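Local coordinates for member of DUF4221 family (Bacteroides vulgatus, PDB 3S9J), which is of unknown function but folds as a six-bladed beta-propeller and is probably a lipoprotein in its full-length form, at residues Asn194-Tyr199 / Ile255-Lys260. Residues are numbered along the deposited sequence; the frame is centred on the assembly and turned at random. Where two conformers were deposited one is given.
Sequences NIAGGY and INAIIK. With FMT (formic acid), chain F.
The backbone N of Gly198 is the donor to a formic acid molecule, probably left from crystallisation: its N-H runs nearly straight, at 168°, to FMT O1 at 2.9 Å and makes a weak, bent second bond to FMT O2. The backbone N-H groups of Gly198 and Gly200, just after strand 195-197, both bond the formic acid. FMT O1 lies 3.6 Å from Gly197 CA.

Across to the helix there is no hydrogen bond; the join is made by methyl groups. Ala196 CB points at the helix and meets Ala257 CB, 4.0 Å away, and their CA atoms, 6.6 Å apart, are the nearest CA pair of the two segments. Ile258 adds the end of its longer branch: with CG1 anti to its own carbonyl carbon (chi1 -59°), CD1 reaches 4.1 Å from Ala196 CB. Ala196 CB thus touches two consecutive helical residues, with 91 Å² buried in all.

In this six-bladed beta-propeller the site is peripheral, its centre about 20 Å from that of the chain. Strand 195-197, weakly bonded, pairs antiparallel with 249-250 through backbone bonds of Ala196 and Gly197 to Gly249; helix 255-263 follows that partner strand and packs back on the short ribbon ahead of the strand 266-273 blade. Within the helix, Ile259 N bonds Ile255 O at 2.9 Å. Glu253, earlier in the chain, forms a salt bridge through OE1 with Lys260 NZ.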
# COMPACT_ATOMS: atom_id res chain seq x y z
N ASN A 194 -14.59 -21.28 0.01
CA ASN A 194 -13.92 -20.25 0.78
C ASN A 194 -12.55 -19.91 0.20
O ASN A 194 -11.67 -20.79 0.04
CB ASN A 194 -13.79 -20.66 2.25
CG ASN A 194 -15.16 -20.84 2.94
OD1 ASN A 194 -15.69 -19.90 3.55
ND2 ASN A 194 -15.74 -22.03 2.81
N ILE A 195 -12.37 -18.63 -0.11
CA ILE A 195 -11.18 -18.14 -0.80
C ILE A 195 -10.12 -17.74 0.21
O ILE A 195 -10.41 -17.00 1.16
CB ILE A 195 -11.51 -16.92 -1.70
CG1 ILE A 195 -12.44 -17.34 -2.83
CG2 ILE A 195 -10.23 -16.27 -2.28
CD1 ILE A 195 -13.16 -16.15 -3.46
N ALA A 196 -8.90 -18.22 -0.01
CA ALA A 196 -7.75 -18.01 0.88
C ALA A 196 -6.98 -16.73 0.54
O ALA A 196 -6.30 -16.16 1.41
CB ALA A 196 -6.79 -19.21 0.83
N GLY A 197 -7.09 -16.29 -0.70
CA GLY A 197 -6.52 -14.98 -1.13
C GLY A 197 -6.42 -15.01 -2.64
O GLY A 197 -7.01 -15.90 -3.27
N GLY A 198 -5.65 -14.09 -3.23
CA GLY A 198 -5.38 -14.13 -4.67
C GLY A 198 -6.03 -13.00 -5.46
O GLY A 198 -5.71 -12.80 -6.62
N TYR A 199 -6.92 -12.24 -4.82
CA TYR A 199 -7.65 -11.18 -5.52
C TYR A 199 -7.24 -9.78 -5.04
O TYR A 199 -7.92 -8.81 -5.32
CB TYR A 199 -9.17 -11.36 -5.43
CG TYR A 199 -9.73 -11.34 -4.05
CD1 TYR A 199 -9.79 -12.49 -3.28
CD2 TYR A 199 -10.23 -10.16 -3.50
CE1 TYR A 199 -10.30 -12.48 -2.00
CE2 TYR A 199 -10.75 -10.14 -2.20
CZ TYR A 199 -10.78 -11.32 -1.46
OH TYR A 199 -11.28 -11.36 -0.18
N ILE A 255 -2.52 -24.60 4.75
CA ILE A 255 -1.37 -23.72 4.76
C ILE A 255 -0.71 -23.64 3.36
O ILE A 255 -0.12 -22.62 3.03
CB ILE A 255 -0.33 -24.14 5.85
CG1 ILE A 255 0.64 -23.01 6.14
CG2 ILE A 255 0.41 -25.46 5.47
CD1 ILE A 255 0.03 -21.75 6.72
N ASN A 256 -0.85 -24.69 2.56
CA ASN A 256 -0.33 -24.81 1.21
C ASN A 256 -0.82 -23.64 0.32
O ASN A 256 -0.09 -23.05 -0.49
CB ASN A 256 -0.78 -26.16 0.63
CG ASN A 256 -0.51 -27.37 1.58
OD1 ASN A 256 0.44 -28.12 1.37
ND2 ASN A 256 -1.37 -27.56 2.61
N ALA A 257 -2.11 -23.31 0.50
CA ALA A 257 -2.70 -22.18 -0.24
C ALA A 257 -2.02 -20.85 0.08
O ALA A 257 -1.79 -20.02 -0.80
CB ALA A 257 -4.20 -22.10 0.02
N ILE A 258 -1.68 -20.64 1.36
CA ILE A 258 -1.03 -19.46 1.83
C ILE A 258 0.44 -19.43 1.34
O ILE A 258 0.94 -18.40 0.91
CB ILE A 258 -1.03 -19.41 3.40
CG1 ILE A 258 -2.48 -19.43 3.95
CG2 ILE A 258 -0.26 -18.24 3.93
CD1 ILE A 258 -3.44 -18.58 3.19
N ILE A 259 1.09 -20.59 1.40
CA ILE A 259 2.50 -20.69 0.99
C ILE A 259 2.64 -20.34 -0.51
O ILE A 259 3.52 -19.57 -0.88
CB ILE A 259 3.05 -22.07 1.29
CG1 ILE A 259 3.25 -22.23 2.82
CG2 ILE A 259 4.43 -22.27 0.59
CD1 ILE A 259 3.45 -23.67 3.26
N LYS A 260 1.74 -20.87 -1.31
CA LYS A 260 1.78 -20.67 -2.77
C LYS A 260 1.66 -19.20 -3.09
O LYS A 260 2.44 -18.66 -3.88
CB LYS A 260 0.72 -21.49 -3.48
CG LYS A 260 1.10 -22.96 -3.61
CD LYS A 260 0.17 -23.73 -4.49
CE LYS A 260 -1.19 -23.98 -3.85
NZ LYS A 260 -1.93 -25.12 -4.49
C FMT F . -3.70 -11.46 -2.34
O1 FMT F . -4.20 -12.24 -1.53
O2 FMT F . -3.94 -11.50 -3.54